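Local coordinates for protein aldehyde dehydrogenase 12 (Zea mays, PDB 6D97) that oxidises L-glutamate gamma-semialdehyde to glutamate with NAD+ as the electron acceptor, the last step of proline catabolism in plants, at residues Q46-Q50 against G51-A55; Q153-L156 against E157-G161; Q233-R236 against L237-C241. All coordinates share one frame; numbering follows the deposited sequence.

Interaction 1 of 3, residues Q46-Q50 against G51-A55; sequences QNFVQ and GSWTA
Asn47 O is gripped by two neighbours on the adjoining strand: Thr54 N donates to it at 2.8 Å, tilted from the carbonyl plane, and Trp53 CA sends a C-H toward Asn47 O from 3.3 Å. Asn47 N in turn donates to Thr54 O, making Asn47 and Thr54 an antiparallel hydrogen-bonded pair. Val49 and Ser52 form another; its Val49 N to Ser52 O bond is 3.2 Å long, whereas Ser52 N reaches Val49 O from above the carbonyl plane. Between them stands the non-hydrogen-bonded pair Phe48 and Trp53, whose side chains share one face of the sheet. Their rings meet edge-to-face: Phe48 CD1 stands over the centre of the indole, 3.6 Å from Trp53 CD2, with the planes at 64°. Phe48 CB adds a CH-pi contact, 4.0 Å from the centroid of the six-membered ring of Trp53. With CG anti to the backbone N (chi1 -167°), the Phe48 ring is carried toward the turn, where Ser52 N lies over one of its faces. On the other side of the sheet Val49 CG1 touches Thr54 CG2 at 3.6 Å, and Asn47 fixes its amide by accepting from Asn252 N and donating to Ala75 O. Arg236 makes a cation-pi contact with the indole; exchanging Trp53 for an alanine would probably leave this guanidinium and the Phe48 edge without their aromatic face. Gln50 and Gly51, both at positive phi, form the corners of a type I' turn, the classic closure of a two-residue beta hairpin.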
ATOM      1  N   GLN A  46     -10.421 -17.816 -37.307  1.00 37.08           N
ATOM      2  CA  GLN A  46      -9.102 -18.394 -37.494  1.00 29.42           C
ATOM      3  C   GLN A  46      -8.327 -18.389 -36.188  1.00 28.37           C
ATOM      4  O   GLN A  46      -8.675 -17.706 -35.220  1.00 32.14           O
ATOM      5  CB  GLN A  46      -8.322 -17.632 -38.570  1.00 30.08           C
ATOM      6  CG  GLN A  46      -8.995 -17.627 -39.930  1.00 45.38           C
ATOM      7  CD  GLN A  46      -8.216 -16.841 -40.957  1.00 53.98           C
ATOM      8  OE1 GLN A  46      -8.422 -15.639 -41.121  1.00 54.59           O
ATOM      9  NE2 GLN A  46      -7.304 -17.513 -41.649  1.00 52.14           N
ATOM     10  N   ASN A  47      -7.257 -19.169 -36.181  1.00 32.00           N
ATOM     11  CA  ASN A  47      -6.288 -19.129 -35.104  1.00 35.28           C
ATOM     12  C   ASN A  47      -5.210 -18.100 -35.422  1.00 27.79           C
ATOM     13  O   ASN A  47      -5.021 -17.695 -36.570  1.00 34.40           O
ATOM     14  CB  ASN A  47      -5.656 -20.506 -34.890  1.00 30.60           C
ATOM     15  CG  ASN A  47      -6.690 -21.613 -34.795  1.00 29.12           C
ATOM     16  OD1 ASN A  47      -7.389 -21.743 -33.787  1.00 27.87           O
ATOM     17  ND2 ASN A  47      -6.795 -22.419 -35.850  1.00 29.75           N
ATOM     18  N   PHE A  48      -4.505 -17.675 -34.380  1.00 26.90           N
ATOM     19  CA  PHE A  48      -3.329 -16.830 -34.521  1.00 28.76           C
ATOM     20  C   PHE A  48      -2.194 -17.485 -33.754  1.00 29.95           C
ATOM     21  O   PHE A  48      -2.301 -17.687 -32.539  1.00 32.60           O
ATOM     22  CB  PHE A  48      -3.590 -15.416 -33.999  1.00 30.36           C
ATOM     23  CG  PHE A  48      -2.534 -14.422 -34.382  1.00 28.69           C
ATOM     24  CD1 PHE A  48      -2.560 -13.814 -35.624  1.00 36.17           C
ATOM     25  CD2 PHE A  48      -1.526 -14.086 -33.495  1.00 27.98           C
ATOM     26  CE1 PHE A  48      -1.599 -12.894 -35.978  1.00 31.62           C
ATOM     27  CE2 PHE A  48      -0.563 -13.166 -33.844  1.00 26.83           C
ATOM     28  CZ  PHE A  48      -0.596 -12.572 -35.088  1.00 29.02           C
ATOM     29  N   VAL A  49      -1.117 -17.821 -34.456  1.00 31.42           N
ATOM     30  CA  VAL A  49       0.014 -18.501 -33.839  1.00 28.37           C
ATOM     31  C   VAL A  49       1.269 -18.146 -34.616  1.00 37.87           C
ATOM     32  O   VAL A  49       1.242 -18.005 -35.843  1.00 28.95           O
ATOM     33  CB  VAL A  49      -0.210 -20.028 -33.780  1.00 36.17           C
ATOM     34  CG1 VAL A  49      -0.182 -20.632 -35.176  1.00 29.19           C
ATOM     35  CG2 VAL A  49       0.823 -20.690 -32.892  1.00 27.68           C
ATOM     36  N   GLN A  50       2.366 -17.982 -33.877  1.00 31.53           N
ATOM     37  CA  GLN A  50       3.665 -17.624 -34.438  1.00 30.60           C
ATOM     38  C   GLN A  50       3.567 -16.393 -35.337  1.00 41.18           C
ATOM     39  O   GLN A  50       4.274 -16.281 -36.341  1.00 38.57           O
ATOM     40  CB  GLN A  50       4.282 -18.811 -35.185  1.00 39.03           C
ATOM     41  CG  GLN A  50       4.045 -20.147 -34.490  1.00 51.65           C
ATOM     42  CD  GLN A  50       5.303 -20.976 -34.370  1.00 55.58           C
ATOM     43  OE1 GLN A  50       6.254 -20.583 -33.694  1.00 61.16           O
ATOM     44  NE2 GLN A  50       5.318 -22.127 -35.028  1.00 58.94           N
ATOM     45  N   GLY A  51       2.674 -15.468 -34.985  1.00 38.29           N
ATOM     46  CA  GLY A  51       2.612 -14.163 -35.614  1.00 41.32           C
ATOM     47  C   GLY A  51       1.726 -14.026 -36.834  1.00 40.10           C
ATOM     48  O   GLY A  51       1.781 -12.982 -37.493  1.00 45.65           O
ATOM     49  N   SER A  52       0.908 -15.023 -37.161  1.00 35.49           N
ATOM     50  CA  SER A  52       0.064 -14.895 -38.342  1.00 34.08           C
ATOM     51  C   SER A  52      -1.257 -15.619 -38.137  1.00 38.65           C
ATOM     52  O   SER A  52      -1.366 -16.562 -37.348  1.00 36.45           O
ATOM     53  CB  SER A  52       0.772 -15.414 -39.603  1.00 36.80           C
ATOM     54  OG  SER A  52       1.346 -16.691 -39.391  1.00 48.31           O
ATOM     55  N   TRP A  53      -2.270 -15.142 -38.857  1.00 39.67           N
ATOM     56  CA  TRP A  53      -3.570 -15.795 -38.870  1.00 36.45           C
ATOM     57  C   TRP A  53      -3.505 -17.076 -39.691  1.00 38.20           C
ATOM     58  O   TRP A  53      -2.943 -17.102 -40.789  1.00 34.72           O
ATOM     59  CB  TRP A  53      -4.626 -14.846 -39.435  1.00 30.22           C
ATOM     60  CG  TRP A  53      -4.923 -13.702 -38.507  1.00 29.11           C
ATOM     61  CD1 TRP A  53      -4.487 -12.411 -38.618  1.00 28.98           C
ATOM     62  CD2 TRP A  53      -5.708 -13.757 -37.313  1.00 28.06           C
ATOM     63  NE1 TRP A  53      -4.960 -11.662 -37.566  1.00 27.91           N
ATOM     64  CE2 TRP A  53      -5.712 -12.467 -36.751  1.00 32.24           C
ATOM     65  CE3 TRP A  53      -6.408 -14.778 -36.664  1.00 27.78           C
ATOM     66  CZ2 TRP A  53      -6.395 -12.170 -35.574  1.00 34.53           C
ATOM     67  CZ3 TRP A  53      -7.078 -14.483 -35.497  1.00 26.71           C
ATOM     68  CH2 TRP A  53      -7.072 -13.190 -34.965  1.00 30.56           C
ATOM     69  N   THR A  54      -4.101 -18.139 -39.156  1.00 37.41           N
ATOM     70  CA  THR A  54      -3.924 -19.471 -39.707  1.00 41.60           C
ATOM     71  C   THR A  54      -5.178 -20.297 -39.467  1.00 41.52           C
ATOM     72  O   THR A  54      -5.860 -20.139 -38.451  1.00 37.76           O
ATOM     73  CB  THR A  54      -2.712 -20.164 -39.078  1.00 44.07           C
ATOM     74  OG1 THR A  54      -2.728 -21.561 -39.394  1.00 51.29           O
ATOM     75  CG2 THR A  54      -2.742 -19.987 -37.568  1.00 48.25           C
ATOM     76  N   ALA A  55      -5.466 -21.188 -40.413  1.00 33.17           N
ATOM     77  CA  ALA A  55      -6.619 -22.069 -40.300  1.00 40.32           C
ATOM     78  C   ALA A  55      -6.227 -23.365 -39.607  1.00 40.21           C
ATOM     79  O   ALA A  55      -5.382 -23.369 -38.706  1.00 39.88           O
ATOM     80  CB  ALA A  55      -7.214 -22.356 -41.680  1.00 34.71           C
TER

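Interaction 2 of 3, residues Q153-L156 against E157-G161; sequences QKFL and ENFCG
Over one face of the Phe155 ring, toward its rim, lies Phe159 CD2; the closest ring atoms are Phe155 CE1 and Phe159 CE2 at 3.5 Å. The planes are inclined at 56°, an oblique meeting with centroids 5.1 Å apart. Phe155 O also approaches the second ring obliquely, 3.2 Å from Phe159 CD2. Helix 203-214 supplies Tyr214 to both phenylalanines, and Ile520 of helix 517-524 touches both as well. A polar pair forms one turn of helix apart, where Gln153 NE2 donates to Glu157 OE1 at 3.1 Å. This bond is nearly straight (167°) and runs in the amide plane of Gln153, yet it meets the carboxylate from above its plane. A bend at chi2 (-83°) swings the Gln153 amide back toward Glu157, and the same NE2 also serves Ala118 O of helix 105-121. Lys154 runs alongside Glu157, pointing the same way, but Lys154 NZ stays 3.8 Å from Glu157 OE2, a long salt bridge. In the backbone Asn158 N is shared, donating to Phe155 O at 3.0 Å from above the carbonyl plane and weakly to Lys154 O; Phe159 N donates to Leu156 O at 3.2 Å, again from above the plane. Asn158 turns to the second subunit, accepting through OD1 from Asp162 N of that chain. The Glu157 carboxylate thus divides its oxygens between an amide N-H and a distant ammonium, an environment likely to favour its charged form, though the long ion pair probably contributes only modestly.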
ATOM      1  N   GLN A 153     -14.107  -1.370 -22.356  1.00 24.57           N
ATOM      2  CA  GLN A 153     -13.551  -0.074 -22.731  1.00 21.12           C
ATOM      3  C   GLN A 153     -13.001   0.655 -21.511  1.00 24.33           C
ATOM      4  O   GLN A 153     -11.901   1.221 -21.552  1.00 24.85           O
ATOM      5  CB  GLN A 153     -14.622   0.760 -23.439  1.00 19.64           C
ATOM      6  CG  GLN A 153     -14.102   1.960 -24.212  1.00 29.15           C
ATOM      7  CD  GLN A 153     -13.872   3.167 -23.335  1.00 30.59           C
ATOM      8  OE1 GLN A 153     -14.452   3.287 -22.254  1.00 38.91           O
ATOM      9  NE2 GLN A 153     -13.016   4.073 -23.796  1.00 27.08           N
ATOM     10  N   LYS A 154     -13.754   0.636 -20.406  1.00 27.66           N
ATOM     11  CA  LYS A 154     -13.315   1.301 -19.182  1.00 28.00           C
ATOM     12  C   LYS A 154     -12.066   0.644 -18.608  1.00 28.22           C
ATOM     13  O   LYS A 154     -11.158   1.338 -18.135  1.00 29.82           O
ATOM     14  CB  LYS A 154     -14.447   1.300 -18.152  1.00 22.75           C
ATOM     15  CG  LYS A 154     -15.411   2.471 -18.289  1.00 42.86           C
ATOM     16  CD  LYS A 154     -14.768   3.758 -17.790  1.00 45.21           C
ATOM     17  CE  LYS A 154     -15.615   4.976 -18.111  1.00 37.46           C
ATOM     18  NZ  LYS A 154     -15.637   5.278 -19.567  1.00 44.96           N
ATOM     19  N   PHE A 155     -12.008  -0.691 -18.636  1.00 25.34           N
ATOM     20  CA  PHE A 155     -10.831  -1.407 -18.152  1.00 22.20           C
ATOM     21  C   PHE A 155      -9.576  -0.953 -18.887  1.00 22.23           C
ATOM     22  O   PHE A 155      -8.543  -0.677 -18.264  1.00 27.82           O
ATOM     23  CB  PHE A 155     -11.051  -2.916 -18.307  1.00 22.06           C
ATOM     24  CG  PHE A 155      -9.797  -3.740 -18.182  1.00 20.60           C
ATOM     25  CD1 PHE A 155      -9.391  -4.231 -16.951  1.00 23.90           C
ATOM     26  CD2 PHE A 155      -9.041  -4.047 -19.305  1.00 22.77           C
ATOM     27  CE1 PHE A 155      -8.245  -5.000 -16.843  1.00 23.79           C
ATOM     28  CE2 PHE A 155      -7.896  -4.807 -19.204  1.00 21.52           C
ATOM     29  CZ  PHE A 155      -7.497  -5.289 -17.973  1.00 21.56           C
ATOM     30  N   LEU A 156      -9.650  -0.863 -20.216  1.00 21.89           N
ATOM     31  CA  LEU A 156      -8.509  -0.392 -20.995  1.00 22.17           C
ATOM     32  C   LEU A 156      -8.149   1.043 -20.635  1.00 25.69           C
ATOM     33  O   LEU A 156      -6.970   1.413 -20.635  1.00 26.83           O
ATOM     34  CB  LEU A 156      -8.812  -0.517 -22.489  1.00 18.13           C
ATOM     35  CG  LEU A 156      -8.955  -1.938 -23.039  1.00 25.69           C
ATOM     36  CD1 LEU A 156      -9.431  -1.915 -24.488  1.00 25.58           C
ATOM     37  CD2 LEU A 156      -7.642  -2.700 -22.904  1.00 21.31           C
ATOM     38  N   GLU A 157      -9.152   1.868 -20.320  1.00 28.45           N
ATOM     39  CA  GLU A 157      -8.865   3.236 -19.901  1.00 37.42           C
ATOM     40  C   GLU A 157      -8.096   3.270 -18.587  1.00 30.02           C
ATOM     41  O   GLU A 157      -7.343   4.216 -18.340  1.00 33.38           O
ATOM     42  CB  GLU A 157     -10.156   4.047 -19.783  1.00 32.24           C
ATOM     43  CG  GLU A 157     -10.618   4.665 -21.090  1.00 42.56           C
ATOM     44  CD  GLU A 157     -11.631   5.777 -20.884  1.00 53.15           C
ATOM     45  OE1 GLU A 157     -12.119   6.334 -21.892  1.00 50.60           O
ATOM     46  OE2 GLU A 157     -11.934   6.097 -19.715  1.00 56.92           O
ATOM     47  N   ASN A 158      -8.250   2.245 -17.744  1.00 25.20           N
ATOM     48  CA  ASN A 158      -7.543   2.217 -16.469  1.00 29.55           C
ATOM     49  C   ASN A 158      -6.060   1.912 -16.618  1.00 28.37           C
ATOM     50  O   ASN A 158      -5.310   2.083 -15.652  1.00 30.97           O
ATOM     51  CB  ASN A 158      -8.177   1.191 -15.528  1.00 28.29           C
ATOM     52  CG  ASN A 158      -9.547   1.614 -15.045  1.00 26.62           C
ATOM     53  OD1 ASN A 158      -9.917   2.785 -15.133  1.00 25.47           O
ATOM     54  ND2 ASN A 158     -10.305   0.663 -14.519  1.00 17.80           N
ATOM     55  N   PHE A 159      -5.614   1.478 -17.790  1.00 23.00           N
ATOM     56  CA  PHE A 159      -4.231   1.056 -17.956  1.00 28.93           C
ATOM     57  C   PHE A 159      -3.594   1.758 -19.140  1.00 24.92           C
ATOM     58  O   PHE A 159      -2.853   1.162 -19.926  1.00 30.61           O
ATOM     59  CB  PHE A 159      -4.152  -0.463 -18.059  1.00 20.07           C
ATOM     60  CG  PHE A 159      -4.653  -1.146 -16.825  1.00 22.10           C
ATOM     61  CD1 PHE A 159      -3.870  -1.185 -15.685  1.00 24.96           C
ATOM     62  CD2 PHE A 159      -5.923  -1.694 -16.780  1.00 20.95           C
ATOM     63  CE1 PHE A 159      -4.328  -1.778 -14.531  1.00 23.31           C
ATOM     64  CE2 PHE A 159      -6.386  -2.297 -15.627  1.00 24.79           C
ATOM     65  CZ  PHE A 159      -5.586  -2.336 -14.500  1.00 24.45           C
ATOM     66  N   CYS A 160      -3.871   3.053 -19.256  1.00 29.91           N
ATOM     67  CA  CYS A 160      -3.196   3.943 -20.183  1.00 33.35           C
ATOM     68  C   CYS A 160      -1.981   4.575 -19.508  1.00 36.66           C
ATOM     69  O   CYS A 160      -1.796   4.487 -18.291  1.00 27.78           O
ATOM     70  CB  CYS A 160      -4.150   5.030 -20.677  1.00 28.37           C
ATOM     71  SG  CYS A 160      -5.663   4.432 -21.465  1.00 30.81           S
ATOM     72  N   GLY A 161      -1.150   5.221 -20.322  1.00 36.28           N
ATOM     73  CA  GLY A 161       0.010   5.930 -19.802  1.00 31.67           C
ATOM     74  C   GLY A 161       0.934   5.024 -19.012  1.00 27.18           C
ATOM     75  O   GLY A 161       1.434   4.011 -19.513  1.00 24.18           O
TER

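Interaction 3 of 3, residues Q233-R236 against L237-C241; sequences QMIR and LLHDC
Met234 CB leaves the helix pointing away from residues 237-241, and the rest of the side chain then comes back to them. With CG trans to the main-chain N (chi1 -175°) and a bend at chi2 (64°), the thioether turns along the helix toward Leu237 and Leu238. Met234 SD passes 4.2 Å from Leu237 CD1 as the two side chains cross at a slant. The terminal methyl CE of Met234 meets both leucines, 3.9 Å from Leu238 CG and 4.0 Å from Leu237 CD2. Phe130 and Leu206, from helices 124-137 and 203-214, cover this methionine from outside, while Leu237 and Leu238 both rest on Ala117 of helix 105-121. The contact lies on helix 229-240, the connecting helix of a beta-alpha-beta crossover between the parallel strands 218-223 and 249-251 of the Rossmann-type NAD-binding domain; Lys222 on the first of these strands binds NAD. Four successive bonds of alpha-helical spacing join the segments, among them Leu238 N to Met234 O at 2.9 Å and His239 N to Ile235 O at 2.8 Å. Ile235 and His239 lie side by side and point the same way, bringing Ile235 CG2 to 3.4 Å from His239 CE1. Ile235 O sits over a face of the imidazole, 3.4 Å from His239 CG, and its hydrogen bond goes to the backbone N of His239, not to ND1. The imidazole also meets the Phe48 ring, with planes at about 45°. Arg236, extended from CG to NE, carries its charge clear of this turn to a salt bridge from NE to Glu232 OE2. Gln233 OE1 accepts from Thr31 N, tying the N-terminal loop to the helix.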
ATOM      1  N   GLN A 233     -12.094 -10.857 -33.519  1.00 24.76           N
ATOM      2  CA  GLN A 233     -12.197  -9.472 -33.970  1.00 31.86           C
ATOM      3  C   GLN A 233     -11.475  -8.527 -33.019  1.00 24.12           C
ATOM      4  O   GLN A 233     -10.831  -7.568 -33.457  1.00 30.42           O
ATOM      5  CB  GLN A 233     -13.667  -9.077 -34.107  1.00 27.67           C
ATOM      6  CG  GLN A 233     -14.446  -9.956 -35.068  1.00 37.83           C
ATOM      7  CD  GLN A 233     -13.873  -9.928 -36.470  1.00 38.90           C
ATOM      8  OE1 GLN A 233     -13.804  -8.877 -37.105  1.00 40.68           O
ATOM      9  NE2 GLN A 233     -13.449 -11.085 -36.958  1.00 39.21           N
ATOM     10  N   MET A 234     -11.566  -8.785 -31.712  1.00 25.02           N
ATOM     11  CA  MET A 234     -10.886  -7.925 -30.747  1.00 24.82           C
ATOM     12  C   MET A 234      -9.373  -7.995 -30.917  1.00 33.85           C
ATOM     13  O   MET A 234      -8.677  -6.982 -30.781  1.00 30.50           O
ATOM     14  CB  MET A 234     -11.293  -8.311 -29.325  1.00 22.37           C
ATOM     15  CG  MET A 234     -10.728  -7.390 -28.264  1.00 22.13           C
ATOM     16  SD  MET A 234     -11.359  -5.712 -28.425  1.00 29.57           S
ATOM     17  CE  MET A 234     -10.041  -4.807 -27.627  1.00 26.76           C
ATOM     18  N   ILE A 235      -8.846  -9.180 -31.234  1.00 37.75           N
ATOM     19  CA  ILE A 235      -7.406  -9.328 -31.422  1.00 31.05           C
ATOM     20  C   ILE A 235      -6.943  -8.572 -32.661  1.00 30.45           C
ATOM     21  O   ILE A 235      -5.857  -7.979 -32.674  1.00 32.96           O
ATOM     22  CB  ILE A 235      -7.028 -10.817 -31.488  1.00 34.84           C
ATOM     23  CG1 ILE A 235      -7.218 -11.462 -30.117  1.00 29.41           C
ATOM     24  CG2 ILE A 235      -5.590 -10.980 -31.933  1.00 24.24           C
ATOM     25  CD1 ILE A 235      -7.145 -12.974 -30.142  1.00 28.30           C
ATOM     26  N   ARG A 236      -7.758  -8.574 -33.720  1.00 24.42           N
ATOM     27  CA  ARG A 236      -7.430  -7.792 -34.908  1.00 29.92           C
ATOM     28  C   ARG A 236      -7.364  -6.308 -34.581  1.00 29.48           C
ATOM     29  O   ARG A 236      -6.459  -5.602 -35.042  1.00 38.59           O
ATOM     30  CB  ARG A 236      -8.454  -8.058 -36.010  1.00 26.16           C
ATOM     31  CG  ARG A 236      -8.479  -9.506 -36.440  1.00 32.34           C
ATOM     32  CD  ARG A 236      -9.453  -9.775 -37.575  1.00 29.13           C
ATOM     33  NE  ARG A 236      -9.400 -11.179 -37.976  1.00 34.40           N
ATOM     34  CZ  ARG A 236      -8.566 -11.666 -38.889  1.00 45.94           C
ATOM     35  NH1 ARG A 236      -7.717 -10.858 -39.512  1.00 29.38           N
ATOM     36  NH2 ARG A 236      -8.580 -12.962 -39.182  1.00 34.32           N
ATOM     37  N   LEU A 237      -8.312  -5.822 -33.777  1.00 36.11           N
ATOM     38  CA  LEU A 237      -8.252  -4.446 -33.295  1.00 30.43           C
ATOM     39  C   LEU A 237      -6.980  -4.210 -32.492  1.00 27.31           C
ATOM     40  O   LEU A 237      -6.286  -3.204 -32.686  1.00 33.33           O
ATOM     41  CB  LEU A 237      -9.498  -4.139 -32.456  1.00 31.87           C
ATOM     42  CG  LEU A 237      -9.755  -2.776 -31.793  1.00 27.95           C
ATOM     43  CD1 LEU A 237     -11.219  -2.716 -31.358  1.00 31.35           C
ATOM     44  CD2 LEU A 237      -8.834  -2.471 -30.596  1.00 38.46           C
ATOM     45  N   LEU A 238      -6.662  -5.129 -31.576  1.00 26.84           N
ATOM     46  CA  LEU A 238      -5.484  -4.954 -30.730  1.00 22.19           C
ATOM     47  C   LEU A 238      -4.209  -4.911 -31.562  1.00 28.68           C
ATOM     48  O   LEU A 238      -3.287  -4.143 -31.256  1.00 25.84           O
ATOM     49  CB  LEU A 238      -5.416  -6.072 -29.690  1.00 26.69           C
ATOM     50  CG  LEU A 238      -6.397  -5.970 -28.520  1.00 31.34           C
ATOM     51  CD1 LEU A 238      -6.452  -7.270 -27.734  1.00 20.40           C
ATOM     52  CD2 LEU A 238      -5.999  -4.812 -27.613  1.00 20.26           C
ATOM     53  N   HIS A 239      -4.135  -5.728 -32.616  1.00 26.37           N
ATOM     54  CA  HIS A 239      -2.991  -5.663 -33.518  1.00 31.99           C
ATOM     55  C   HIS A 239      -2.904  -4.302 -34.194  1.00 30.52           C
ATOM     56  O   HIS A 239      -1.812  -3.736 -34.324  1.00 33.48           O
ATOM     57  CB  HIS A 239      -3.076  -6.776 -34.562  1.00 30.62           C
ATOM     58  CG  HIS A 239      -2.727  -8.132 -34.034  1.00 32.26           C
ATOM     59  ND1 HIS A 239      -3.344  -9.281 -34.477  1.00 34.74           N
ATOM     60  CD2 HIS A 239      -1.823  -8.524 -33.106  1.00 30.07           C
ATOM     61  CE1 HIS A 239      -2.836 -10.322 -33.844  1.00 29.20           C
ATOM     62  NE2 HIS A 239      -1.910  -9.892 -33.007  1.00 32.31           N
ATOM     63  N   ASP A 240      -4.045  -3.756 -34.621  1.00 26.65           N
ATOM     64  CA  ASP A 240      -4.059  -2.409 -35.181  1.00 25.58           C
ATOM     65  C   ASP A 240      -3.647  -1.356 -34.162  1.00 24.90           C
ATOM     66  O   ASP A 240      -3.184  -0.281 -34.555  1.00 25.35           O
ATOM     67  CB  ASP A 240      -5.445  -2.076 -35.732  1.00 40.10           C
ATOM     68  CG  ASP A 240      -5.724  -2.761 -37.054  1.00 48.99           C
ATOM     69  OD1 ASP A 240      -4.804  -3.428 -37.577  1.00 52.72           O
ATOM     70  OD2 ASP A 240      -6.854  -2.633 -37.568  1.00 52.24           O
ATOM     71  N   CYS A 241      -3.805  -1.639 -32.872  1.00 25.65           N
ATOM     72  CA  CYS A 241      -3.423  -0.707 -31.821  1.00 23.26           C
ATOM     73  C   CYS A 241      -2.002  -0.931 -31.323  1.00 33.13           C
ATOM     74  O   CYS A 241      -1.556  -0.212 -30.423  1.00 30.46           O
ATOM     75  CB  CYS A 241      -4.407  -0.798 -30.650  1.00 22.41           C
ATOM     76  SG  CYS A 241      -6.072  -0.222 -31.041  1.00 34.21           S
TER

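Overall arrangement
From the N terminus, interaction 1 comes first and closes the tight hairpin of strands 43-49 and 52-54, at one end of a four-stranded mixed sheet. Interaction 2 follows, where helix 142-157 gives way to the loop before helix 163-167 at the border with a second subunit; it alone of the three touches another chain. Interaction 3, in helix 229-240, is last. The three stand in series, none nested or crossing. Interactions 1 and 3 touch, with Phe48 and Trp53 of the hairpin packed on Ile235, Arg236 and His239. Interactions 2 and 3 have centres about 15 Å apart without touching; helices 105-121 and 203-214 each contact both.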